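EF-P arginine 32 rhamnosyl-transferase (Pseudomonas putida KT2440, PDB 5NV8) is an EarP-family rhamnosyltransferase, a glycosyltransferase of the GT-B type, modelled here with 2'-deoxy-thymidine-beta-L-rhamnose in its pocket. Local coordinates at residues S202-E207 with D269-L274; D174-S179 with L275-F280; D287-A292 with Q297-H302. All coordinates share one frame; numbering follows the deposited sequence.

Interaction 1: residues S202-E207 with D269-L274; sequences SLFAYE and DDFDRL. With TRH (2'-deoxy-thymidine-beta-L-rhamnose), chain B.
S202 and L274 mark the nearest approach of the two backbones, 7.6 Å between their CA atoms, so the end of strand 199-203 and the middle of helix 268-277 meet through side chains alone. Two apolar touches carry this direct contact. CB of S202 lies 4.4 Å from CG of L274, while CD2 of F204 comes within 4.5 Å of CZ of F271, the two rings being turned about 71° against each other. No hydrogen bond spans the segments, and the hydroxyl of S202 bonds instead to N281 on the neighbouring strand. What fills the angle between the two phenylalanines is the base of 2'-deoxy-thymidine-beta-L-rhamnose. It lies over one face of F271, its plane tilted about 23° from the ring, with C61 of the ligand 4.0 Å above the ring centre. With CG of F271 anti to the backbone N (chi1 -179°), the ring extends from the helix beneath the base. This is the ligand pocket at the C-terminal ends of parallel strands, the usual binding edge of a Rossmann-like domain in a GT-B glycosyltransferase. The methyl carbon C5A of the ligand is held from two directions: it stands 3.6 Å from CD1 of F204, over that ring's face and toward its rim, and also 3.6 Å from CE1 of F271. Farther along the loop, OH of Y206 donates to O4P of the ligand at 2.4 Å, a very short separation whose exact value deserves caution. On the helix, R273 forms a salt bridge side-on with D270, NE and NH2 both donating to OD1 in the guanidinium plane, NE at 2.7 Å from OD1; the other carboxylate oxygen of D270 is taken by S267.

Interaction 2: residues D174-S179 with L275-F280; sequences DGFQQS and LWSCDF
An aromatic pair and one side-chain-to-backbone hydrogen bond join the last turns of two helices in a partly buried contact where helix 169-177 packs on helix 268-277. The pair is F176 with W276, an offset edge-to-face arrangement in which the indole edge is directed at the phenyl face: the six-membered ring of W276 lies 5.7 Å from the F176 ring, centroid to centroid, with planes at 60°. Within this pair, CB of F176 and CE3 of W276 come nearest, at 3.7 Å. Because CG of F176 is anti to its own N (chi1 179°), the phenyl ring reaches across to the other helix, and its rim meets S277, whose OG sits near the ring plane, 3.3 Å from CE2 of F176. That hydroxyl is already bonded to the carbonyl of R273. Helix 268-277 is one of the helices packed on the Rossmann-like sheet, and just beyond S277 the chain leaves helical geometry at C278 to enter strand 280-284. Beside the aromatic pair, the extended chain of Q177 crosses the W276 side chain at about a right angle and brings its amide to the backbone and CB of W276, not over the ring. NE2 of Q177 donates to the carbonyl oxygen of W276 at 3.0 Å with a nearly straight N-H...O angle of 159°, meeting a lone pair of that oxygen in the carbonyl plane. R183 adds a weak second bond to the same oxygen.

Interaction 3: residues D287-A292 with Q297-H302; sequences DSFVRA and QPMLWH. With TRH (2'-deoxy-thymidine-beta-L-rhamnose), chain B.
A beta-alpha-beta crossover of the Rossmann-like sheet contains this contact: helix 287-295 links strand 280-284 to strand 299-302, and the helix and final strand segments run antiparallel at 167°, their axes 9.2 Å apart. F289 and W301 form a face-to-face stack, the phenyl ring 3.7 Å from the indole five-membered ring, centroid to centroid, with planes only 8° apart. NE1 of W301 bonds to the carbonyl of G285, which fixes the indole's rotation. Two residues back along the strand, M299 bends at its last torsion (chi3 -61°) to bring CE 3.6 Å from CB of A292, nearly one helical turn after F289, and 3.5 Å from the carbonyl oxygen of F289. Beyond the methionine, a water donates to O of A292 at 2.8 Å and also to O of Q297, bridging the two backbones. At the N-terminal end of the helix, N of D287 bonds to O1P of 2'-deoxy-thymidine-beta-L-rhamnose at 3.0 Å, and N of S288 to O2P at 2.6 Å. Both oxygens belong to the phosphate nearer the deoxyribose, so this first turn offers backbone N-H groups to an anion, and the helix dipole would be expected to favour its negative charge.

From the N terminus, helix 169-177 supplies the first half of interaction 2 (174-179), and strand 199-203 then opens interaction 1 (202-207). Helix 268-277 closes both in succession, first through 269-274 and then through 275-280, so the loop of interaction 1 is nested inside that of interaction 2. Interaction 3 follows in series, closing a short loop between 287-292 and 297-302. The contacts also touch one another: S202 N probably bonds to F280 O, C278 O to Q297 NE2, and Y206 N to H302 ND1. Together they tie helix 169-177, the central sheet and its edge crossover, with interactions 1 and 3 meeting at the same ligand.

Interaction 1: residues S202-E207 with D269-L274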
loop_
_atom_site.group_PDB
_atom_site.type_symbol
_atom_site.label_atom_id
_atom_site.label_comp_id
_atom_site.label_asym_id
_atom_site.label_seq_id
_atom_site.Cartn_x
_atom_site.Cartn_y
_atom_site.Cartn_z
ATOM N N SER A 202 -4.430 8.228 -6.214
ATOM C CA SER A 202 -3.798 8.466 -4.926
ATOM C C SER A 202 -2.292 8.289 -5.072
ATOM O O SER A 202 -1.826 7.367 -5.748
ATOM C CB SER A 202 -4.336 7.527 -3.837
ATOM O OG SER A 202 -3.942 6.181 -4.048
ATOM N N LEU A 203 -1.529 9.181 -4.448
ATOM C CA LEU A 203 -0.074 9.117 -4.513
ATOM C C LEU A 203 0.495 9.253 -3.111
ATOM O O LEU A 203 0.240 10.248 -2.421
ATOM C CB LEU A 203 0.499 10.196 -5.439
ATOM C CG LEU A 203 1.944 10.612 -5.172
ATOM C CD1 LEU A 203 2.889 9.490 -5.578
ATOM C CD2 LEU A 203 2.285 11.873 -5.940
ATOM N N PHE A 204 1.271 8.257 -2.699
ATOM C CA PHE A 204 1.891 8.207 -1.380
ATOM C C PHE A 204 3.266 7.581 -1.571
ATOM O O PHE A 204 3.371 6.371 -1.808
ATOM C CB PHE A 204 1.030 7.399 -0.406
ATOM C CG PHE A 204 1.735 7.005 0.861
ATOM C CD1 PHE A 204 2.116 7.957 1.795
ATOM C CD2 PHE A 204 1.998 5.673 1.127
ATOM C CE1 PHE A 204 2.759 7.584 2.967
ATOM C CE2 PHE A 204 2.637 5.292 2.293
ATOM C CZ PHE A 204 3.020 6.248 3.216
ATOM N N ALA A 205 4.313 8.397 -1.496
ATOM C CA ALA A 205 5.657 7.937 -1.821
ATOM C C ALA A 205 6.673 8.780 -1.059
ATOM O O ALA A 205 6.317 9.612 -0.219
ATOM C CB ALA A 205 5.888 7.994 -3.337
ATOM N N TYR A 206 7.950 8.550 -1.353
ATOM C CA TYR A 206 9.040 9.351 -0.819
ATOM C C TYR A 206 9.300 10.521 -1.770
ATOM O O TYR A 206 8.426 10.903 -2.554
ATOM C CB TYR A 206 10.281 8.474 -0.615
ATOM C CG TYR A 206 10.008 7.156 0.073
ATOM C CD1 TYR A 206 9.953 7.069 1.459
ATOM C CD2 TYR A 206 9.809 5.997 -0.665
ATOM C CE1 TYR A 206 9.707 5.864 2.089
ATOM C CE2 TYR A 206 9.560 4.791 -0.045
ATOM C CZ TYR A 206 9.513 4.728 1.330
ATOM O OH TYR A 206 9.262 3.523 1.941
ATOM N N GLU A 207 10.492 11.107 -1.715
ATOM C CA GLU A 207 10.877 12.121 -2.689
ATOM C C GLU A 207 11.276 11.430 -3.985
ATOM O O GLU A 207 12.218 10.630 -4.006
ATOM C CB GLU A 207 12.026 12.990 -2.177
ATOM C CG GLU A 207 11.810 13.624 -0.815
ATOM C CD GLU A 207 12.035 12.654 0.318
ATOM O OE1 GLU A 207 12.979 11.841 0.229
ATOM O OE2 GLU A 207 11.269 12.698 1.303
ATOM N N ASP A 269 -7.887 1.968 8.202
ATOM C CA ASP A 269 -9.046 1.445 7.484
ATOM C C ASP A 269 -9.539 2.434 6.435
ATOM O O ASP A 269 -9.950 2.033 5.341
ATOM C CB ASP A 269 -10.164 1.106 8.469
ATOM C CG ASP A 269 -9.900 -0.175 9.234
ATOM O OD1 ASP A 269 -9.107 -1.011 8.749
ATOM O OD2 ASP A 269 -10.485 -0.342 10.325
ATOM N N ASP A 270 -9.510 3.732 6.749
ATOM C CA ASP A 270 -9.924 4.721 5.762
ATOM C C ASP A 270 -8.918 4.832 4.624
ATOM O O ASP A 270 -9.294 5.180 3.499
ATOM C CB ASP A 270 -10.142 6.076 6.430
ATOM C CG ASP A 270 -11.474 6.159 7.151
ATOM O OD1 ASP A 270 -12.520 5.944 6.503
ATOM O OD2 ASP A 270 -11.480 6.445 8.365
ATOM N N PHE A 271 -7.643 4.535 4.888
ATOM C CA PHE A 271 -6.673 4.458 3.803
ATOM C C PHE A 271 -6.996 3.313 2.852
ATOM O O PHE A 271 -6.733 3.418 1.648
ATOM C CB PHE A 271 -5.257 4.306 4.363
ATOM C CG PHE A 271 -4.191 4.246 3.306
ATOM C CD1 PHE A 271 -3.800 5.392 2.631
ATOM C CD2 PHE A 271 -3.581 3.044 2.983
ATOM C CE1 PHE A 271 -2.824 5.341 1.653
ATOM C CE2 PHE A 271 -2.599 2.987 2.007
ATOM C CZ PHE A 271 -2.222 4.137 1.340
ATOM N N ASP A 272 -7.558 2.215 3.369
ATOM C CA ASP A 272 -8.072 1.169 2.490
ATOM C C ASP A 272 -9.223 1.692 1.639
ATOM O O ASP A 272 -9.291 1.418 0.435
ATOM C CB ASP A 272 -8.527 -0.041 3.309
ATOM C CG ASP A 272 -7.368 -0.900 3.782
ATOM O OD1 ASP A 272 -6.377 -1.043 3.032
ATOM O OD2 ASP A 272 -7.454 -1.437 4.907
ATOM N N ARG A 273 -10.141 2.443 2.253
ATOM C CA ARG A 273 -11.239 3.040 1.499
ATOM C C ARG A 273 -10.713 3.990 0.431
ATOM O O ARG A 273 -11.277 4.076 -0.667
ATOM C CB ARG A 273 -12.194 3.768 2.449
ATOM C CG ARG A 273 -12.543 2.996 3.720
ATOM C CD ARG A 273 -13.991 3.225 4.144
ATOM N NE ARG A 273 -14.130 4.368 5.048
ATOM C CZ ARG A 273 -15.281 4.983 5.307
ATOM N NH1 ARG A 273 -16.401 4.569 4.731
ATOM N NH2 ARG A 273 -15.313 6.015 6.140
ATOM N N LEU A 274 -9.629 4.707 0.732
ATOM C CA LEU A 274 -8.990 5.551 -0.272
ATOM C C LEU A 274 -8.506 4.722 -1.456
ATOM O O LEU A 274 -8.811 5.034 -2.612
ATOM C CB LEU A 274 -7.828 6.324 0.353
ATOM C CG LEU A 274 -7.230 7.452 -0.494
ATOM C CD1 LEU A 274 -8.313 8.418 -0.950
ATOM C CD2 LEU A 274 -6.147 8.186 0.274
HETATM O O4P TRH B . 7.608 3.967 3.558
HETATM P P2 TRH B . 6.734 3.251 4.522
HETATM O O3P TRH B . 6.140 4.242 5.655
HETATM O O1 TRH B . 7.494 2.042 5.266
HETATM C C1 TRH B . 8.881 1.809 4.945
HETATM C C2 TRH B . 9.397 0.540 5.638
HETATM O O2 TRH B . 8.813 0.382 6.931
HETATM C C3 TRH B . 10.915 0.625 5.835
HETATM O O3 TRH B . 11.202 1.411 6.999
HETATM C C4 TRH B . 11.541 1.290 4.627
HETATM O O4 TRH B . 11.194 0.542 3.446
HETATM O OPP TRH B . 5.443 2.632 3.771
HETATM P P TRH B . 4.564 1.512 4.500
HETATM O O1P TRH B . 5.311 0.262 4.789
HETATM O O2P TRH B . 3.278 1.230 3.567
HETATM O "O5'" TRH B . 3.949 2.179 5.829
HETATM C "C5'" TRH B . 2.848 3.079 5.728
HETATM C "C4'" TRH B . 1.855 2.742 6.828
HETATM O "O4'" TRH B . 1.067 3.944 7.051
HETATM C "C3'" TRH B . 0.864 1.724 6.298
HETATM O "O3'" TRH B . 0.084 1.210 7.385
HETATM C "C2'" TRH B . 0.003 2.649 5.468
HETATM C "C1'" TRH B . -0.269 3.603 6.605
HETATM N N11 TRH B . -1.019 4.819 6.224
HETATM C C21 TRH B . -2.099 5.152 6.941
HETATM O O21 TRH B . -2.459 4.451 7.884
HETATM N N31 TRH B . -2.828 6.294 6.624
HETATM C C41 TRH B . -2.446 7.108 5.564
HETATM O O41 TRH B . -3.109 8.111 5.304
HETATM C C51 TRH B . -1.325 6.769 4.819
HETATM C C5A TRH B . -0.934 7.576 3.758
HETATM C C61 TRH B . -0.602 5.624 5.147
#

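Interaction 2: residues D174-S179 with L275-F280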
loop_
_atom_site.group_PDB
_atom_site.type_symbol
_atom_site.label_atom_id
_atom_site.label_comp_id
_atom_site.label_asym_id
_atom_site.label_seq_id
_atom_site.Cartn_x
_atom_site.Cartn_y
_atom_site.Cartn_z
ATOM N N ASP A 174 -15.304 -5.538 -1.968
ATOM C CA ASP A 174 -16.318 -5.662 -3.010
ATOM C C ASP A 174 -17.593 -4.910 -2.645
ATOM O O ASP A 174 -18.186 -4.237 -3.496
ATOM C CB ASP A 174 -16.615 -7.139 -3.260
ATOM C CG ASP A 174 -15.431 -7.872 -3.852
ATOM O OD1 ASP A 174 -15.525 -9.101 -4.054
ATOM O OD2 ASP A 174 -14.404 -7.211 -4.121
ATOM N N GLY A 175 -18.032 -5.013 -1.388
ATOM C CA GLY A 175 -19.225 -4.296 -0.971
ATOM C C GLY A 175 -19.061 -2.788 -1.023
ATOM O O GLY A 175 -20.024 -2.064 -1.285
ATOM N N PHE A 176 -17.845 -2.298 -0.777
ATOM C CA PHE A 176 -17.594 -0.862 -0.853
ATOM C C PHE A 176 -17.616 -0.377 -2.298
ATOM O O PHE A 176 -18.263 0.627 -2.616
ATOM C CB PHE A 176 -16.254 -0.535 -0.190
ATOM C CG PHE A 176 -15.893 0.923 -0.232
ATOM C CD1 PHE A 176 -16.294 1.777 0.780
ATOM C CD2 PHE A 176 -15.150 1.437 -1.281
ATOM C CE1 PHE A 176 -15.960 3.118 0.746
ATOM C CE2 PHE A 176 -14.817 2.775 -1.322
ATOM C CZ PHE A 176 -15.220 3.616 -0.306
ATOM N N GLN A 177 -16.915 -1.082 -3.189
ATOM C CA GLN A 177 -16.810 -0.663 -4.582
ATOM C C GLN A 177 -18.093 -0.891 -5.372
ATOM O O GLN A 177 -18.224 -0.340 -6.471
ATOM C CB GLN A 177 -15.653 -1.396 -5.264
ATOM C CG GLN A 177 -14.295 -1.111 -4.648
ATOM C CD GLN A 177 -13.164 -1.843 -5.351
ATOM O OE1 GLN A 177 -13.327 -2.977 -5.808
ATOM N NE2 GLN A 177 -12.010 -1.194 -5.444
ATOM N N GLN A 178 -19.031 -1.683 -4.854
ATOM C CA GLN A 178 -20.291 -1.951 -5.533
ATOM C C GLN A 178 -21.434 -1.087 -5.019
ATOM O O GLN A 178 -22.557 -1.209 -5.518
ATOM C CB GLN A 178 -20.667 -3.431 -5.395
ATOM C CG GLN A 178 -19.937 -4.359 -6.355
ATOM C CD GLN A 178 -20.032 -5.820 -5.942
ATOM O OE1 GLN A 178 -20.559 -6.145 -4.877
ATOM N NE2 GLN A 178 -19.515 -6.708 -6.785
ATOM N N SER A 179 -21.180 -0.224 -4.039
ATOM C CA SER A 179 -22.184 0.679 -3.493
ATOM C C SER A 179 -21.821 2.103 -3.890
ATOM O O SER A 179 -20.772 2.617 -3.485
ATOM C CB SER A 179 -22.274 0.545 -1.973
ATOM O OG SER A 179 -22.796 -0.719 -1.603
ATOM N N LEU A 275 -7.753 3.651 -1.181
ATOM C CA LEU A 275 -7.239 2.807 -2.256
ATOM C C LEU A 275 -8.373 2.221 -3.090
ATOM O O LEU A 275 -8.300 2.203 -4.324
ATOM C CB LEU A 275 -6.371 1.688 -1.680
ATOM C CG LEU A 275 -5.089 2.090 -0.945
ATOM C CD1 LEU A 275 -4.416 0.865 -0.343
ATOM C CD2 LEU A 275 -4.133 2.828 -1.875
ATOM N N TRP A 276 -9.434 1.743 -2.433
ATOM C CA TRP A 276 -10.569 1.169 -3.146
ATOM C C TRP A 276 -11.304 2.196 -3.998
ATOM O O TRP A 276 -12.014 1.811 -4.933
ATOM C CB TRP A 276 -11.548 0.531 -2.155
ATOM C CG TRP A 276 -10.929 -0.485 -1.238
ATOM C CD1 TRP A 276 -9.736 -1.130 -1.410
ATOM C CD2 TRP A 276 -11.471 -0.973 -0.001
ATOM N NE1 TRP A 276 -9.505 -1.988 -0.361
ATOM C CE2 TRP A 276 -10.553 -1.908 0.518
ATOM C CE3 TRP A 276 -12.644 -0.709 0.716
ATOM C CZ2 TRP A 276 -10.772 -2.582 1.718
ATOM C CZ3 TRP A 276 -12.858 -1.379 1.908
ATOM C CH2 TRP A 276 -11.927 -2.306 2.396
ATOM N N SER A 277 -11.148 3.489 -3.705
ATOM C CA SER A 277 -11.927 4.528 -4.366
ATOM C C SER A 277 -11.286 5.043 -5.650
ATOM O O SER A 277 -12.006 5.488 -6.550
ATOM C CB SER A 277 -12.154 5.696 -3.403
ATOM O OG SER A 277 -13.158 5.374 -2.450
ATOM N N CYS A 278 -9.964 4.982 -5.758
ATOM C CA CYS A 278 -9.232 5.573 -6.868
ATOM C C CYS A 278 -9.004 4.552 -7.982
ATOM O O CYS A 278 -8.988 3.340 -7.758
ATOM C CB CYS A 278 -7.886 6.118 -6.382
ATOM S SG CYS A 278 -7.969 7.208 -4.963
ATOM N N ASP A 279 -8.808 5.065 -9.199
ATOM C CA ASP A 279 -8.542 4.214 -10.351
ATOM C C ASP A 279 -7.066 3.872 -10.508
ATOM O O ASP A 279 -6.731 2.998 -11.316
ATOM C CB ASP A 279 -9.057 4.884 -11.629
ATOM C CG ASP A 279 -10.495 5.347 -11.498
ATOM O OD1 ASP A 279 -11.374 4.498 -11.238
ATOM O OD2 ASP A 279 -10.741 6.564 -11.640
ATOM N N PHE A 280 -6.184 4.533 -9.758
ATOM C CA PHE A 280 -4.754 4.254 -9.790
ATOM C C PHE A 280 -4.159 4.658 -8.449
ATOM O O PHE A 280 -4.386 5.778 -7.984
ATOM C CB PHE A 280 -4.065 5.006 -10.933
ATOM C CG PHE A 280 -2.628 4.617 -11.137
ATOM C CD1 PHE A 280 -2.303 3.408 -11.732
ATOM C CD2 PHE A 280 -1.603 5.463 -10.742
ATOM C CE1 PHE A 280 -0.980 3.046 -11.924
ATOM C CE2 PHE A 280 -0.279 5.107 -10.932
ATOM C CZ PHE A 280 0.032 3.896 -11.523
#

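Interaction 3: residues D287-A292 with Q297-H302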
loop_
_atom_site.group_PDB
_atom_site.type_symbol
_atom_site.label_atom_id
_atom_site.label_comp_id
_atom_site.label_asym_id
_atom_site.label_seq_id
_atom_site.Cartn_x
_atom_site.Cartn_y
_atom_site.Cartn_z
ATOM N N ASP A 287 3.731 -1.998 3.703
ATOM C CA ASP A 287 2.342 -2.390 3.924
ATOM C C ASP A 287 1.406 -1.796 2.875
ATOM O O ASP A 287 0.560 -2.508 2.320
ATOM C CB ASP A 287 1.903 -1.985 5.332
ATOM C CG ASP A 287 0.491 -2.430 5.651
ATOM O OD1 ASP A 287 0.257 -3.656 5.761
ATOM O OD2 ASP A 287 -0.388 -1.555 5.789
ATOM N N SER A 288 1.537 -0.494 2.595
ATOM C CA SER A 288 0.710 0.118 1.557
ATOM C C SER A 288 0.957 -0.528 0.203
ATOM O O SER A 288 0.052 -0.578 -0.640
ATOM C CB SER A 288 0.975 1.621 1.480
ATOM O OG SER A 288 2.252 1.889 0.922
ATOM N N PHE A 289 2.177 -1.020 -0.020
ATOM C CA PHE A 289 2.479 -1.802 -1.215
ATOM C C PHE A 289 1.539 -2.998 -1.342
ATOM O O PHE A 289 0.998 -3.266 -2.422
ATOM C CB PHE A 289 3.941 -2.251 -1.161
ATOM C CG PHE A 289 4.341 -3.166 -2.275
ATOM C CD1 PHE A 289 3.998 -2.881 -3.585
ATOM C CD2 PHE A 289 5.078 -4.310 -2.013
ATOM C CE1 PHE A 289 4.372 -3.725 -4.611
ATOM C CE2 PHE A 289 5.454 -5.158 -3.034
ATOM C CZ PHE A 289 5.102 -4.865 -4.335
ATOM N N VAL A 290 1.321 -3.722 -0.242
ATOM C CA VAL A 290 0.459 -4.901 -0.276
ATOM C C VAL A 290 -1.013 -4.504 -0.201
ATOM O O VAL A 290 -1.866 -5.109 -0.864
ATOM C CB VAL A 290 0.846 -5.864 0.861
ATOM C CG1 VAL A 290 -0.143 -7.018 0.948
ATOM C CG2 VAL A 290 2.262 -6.381 0.661
ATOM N N ARG A 291 -1.335 -3.491 0.607
ATOM C CA ARG A 291 -2.715 -3.024 0.699
ATOM C C ARG A 291 -3.267 -2.645 -0.670
ATOM O O ARG A 291 -4.428 -2.935 -0.981
ATOM C CB ARG A 291 -2.798 -1.836 1.654
ATOM C CG ARG A 291 -2.585 -2.205 3.108
ATOM C CD ARG A 291 -3.855 -2.777 3.695
ATOM N NE ARG A 291 -3.734 -4.199 3.980
ATOM C CZ ARG A 291 -4.675 -4.917 4.580
ATOM N NH1 ARG A 291 -5.811 -4.342 4.957
ATOM N NH2 ARG A 291 -4.479 -6.208 4.805
ATOM N N ALA A 292 -2.451 -1.998 -1.504
ATOM C CA ALA A 292 -2.910 -1.628 -2.838
ATOM C C ALA A 292 -3.070 -2.847 -3.735
ATOM O O ALA A 292 -3.870 -2.819 -4.677
ATOM C CB ALA A 292 -1.947 -0.622 -3.470
ATOM N N GLN A 297 -6.839 -2.444 -7.987
ATOM C CA GLN A 297 -6.770 -1.443 -9.042
ATOM C C GLN A 297 -5.345 -1.302 -9.560
ATOM O O GLN A 297 -4.391 -1.722 -8.899
ATOM C CB GLN A 297 -7.272 -0.088 -8.526
ATOM C CG GLN A 297 -8.612 -0.153 -7.820
ATOM C CD GLN A 297 -9.772 -0.278 -8.789
ATOM O OE1 GLN A 297 -10.056 -1.364 -9.295
ATOM N NE2 GLN A 297 -10.452 0.835 -9.048
ATOM N N PRO A 298 -5.161 -0.735 -10.756
ATOM C CA PRO A 298 -3.802 -0.461 -11.240
ATOM C C PRO A 298 -3.024 0.372 -10.231
ATOM O O PRO A 298 -3.566 1.283 -9.604
ATOM C CB PRO A 298 -4.041 0.306 -12.545
ATOM C CG PRO A 298 -5.351 -0.191 -13.025
ATOM C CD PRO A 298 -6.176 -0.449 -11.786
ATOM N N MET A 299 -1.742 0.050 -10.070
ATOM C CA MET A 299 -0.969 0.602 -8.968
ATOM C C MET A 299 0.454 0.917 -9.412
ATOM O O MET A 299 0.879 0.589 -10.522
ATOM C CB MET A 299 -0.932 -0.361 -7.776
ATOM C CG MET A 299 -0.722 -1.812 -8.171
ATOM S SD MET A 299 -0.964 -2.936 -6.790
ATOM C CE MET A 299 0.315 -2.351 -5.688
ATOM N N LEU A 300 1.192 1.556 -8.506
ATOM C CA LEU A 300 2.593 1.891 -8.713
ATOM C C LEU A 300 3.310 1.810 -7.372
ATOM O O LEU A 300 2.736 2.151 -6.335
ATOM C CB LEU A 300 2.746 3.289 -9.319
ATOM C CG LEU A 300 4.155 3.720 -9.727
ATOM C CD1 LEU A 300 4.828 2.647 -10.571
ATOM C CD2 LEU A 300 4.102 5.048 -10.478
ATOM N N TRP A 301 4.565 1.365 -7.404
ATOM C CA TRP A 301 5.352 1.113 -6.205
ATOM C C TRP A 301 6.597 1.988 -6.204
ATOM O O TRP A 301 7.227 2.190 -7.246
ATOM C CB TRP A 301 5.749 -0.363 -6.120
ATOM C CG TRP A 301 6.401 -0.780 -4.832
ATOM C CD1 TRP A 301 6.256 -0.198 -3.604
ATOM C CD2 TRP A 301 7.292 -1.887 -4.648
ATOM N NE1 TRP A 301 7.008 -0.870 -2.670
ATOM C CE2 TRP A 301 7.652 -1.911 -3.285
ATOM C CE3 TRP A 301 7.823 -2.857 -5.505
ATOM C CZ2 TRP A 301 8.518 -2.867 -2.760
ATOM C CZ3 TRP A 301 8.682 -3.806 -4.981
ATOM C CH2 TRP A 301 9.022 -3.804 -3.621
ATOM N N HIS A 302 6.943 2.504 -5.029
ATOM C CA HIS A 302 8.145 3.314 -4.838
ATOM C C HIS A 302 8.927 2.708 -3.675
ATOM O O HIS A 302 8.556 2.889 -2.511
ATOM C CB HIS A 302 7.789 4.774 -4.575
ATOM C CG HIS A 302 8.962 5.700 -4.632
ATOM N ND1 HIS A 302 9.025 6.867 -3.901
ATOM C CD2 HIS A 302 10.118 5.632 -5.333
ATOM C CE1 HIS A 302 10.168 7.480 -4.152
ATOM N NE2 HIS A 302 10.849 6.752 -5.018
HETATM O O4P TRH B . 7.608 3.967 3.558
HETATM P P2 TRH B . 6.734 3.251 4.522
HETATM O O3P TRH B . 6.140 4.242 5.655
HETATM O O1 TRH B . 7.494 2.042 5.266
HETATM C C1 TRH B . 8.881 1.809 4.945
HETATM C C2 TRH B . 9.397 0.540 5.638
HETATM O O2 TRH B . 8.813 0.382 6.931
HETATM C C3 TRH B . 10.915 0.625 5.835
HETATM O O3 TRH B . 11.202 1.411 6.999
HETATM C C4 TRH B . 11.541 1.290 4.627
HETATM O O4 TRH B . 11.194 0.542 3.446
HETATM O OPP TRH B . 5.443 2.632 3.771
HETATM P P TRH B . 4.564 1.512 4.500
HETATM O O1P TRH B . 5.311 0.262 4.789
HETATM O O2P TRH B . 3.278 1.230 3.567
HETATM O "O5'" TRH B . 3.949 2.179 5.829
HETATM C "C5'" TRH B . 2.848 3.079 5.728
HETATM C "C4'" TRH B . 1.855 2.742 6.828
HETATM O "O4'" TRH B . 1.067 3.944 7.051
HETATM C "C3'" TRH B . 0.864 1.724 6.298
HETATM O "O3'" TRH B . 0.084 1.210 7.385
HETATM C "C2'" TRH B . 0.003 2.649 5.468
HETATM C "C1'" TRH B . -0.269 3.603 6.605
HETATM N N11 TRH B . -1.019 4.819 6.224
HETATM C C21 TRH B . -2.099 5.152 6.941
HETATM O O21 TRH B . -2.459 4.451 7.884
HETATM N N31 TRH B . -2.828 6.294 6.624
HETATM C C41 TRH B . -2.446 7.108 5.564
HETATM O O41 TRH B . -3.109 8.111 5.304
HETATM C C51 TRH B . -1.325 6.769 4.819
HETATM C C5A TRH B . -0.934 7.576 3.758
HETATM C C61 TRH B . -0.602 5.624 5.147
HETATM O O HOH W 1 -4.669 -0.493 -5.939
HETATM O O HOH W 2 -3.797 -3.985 -7.345
#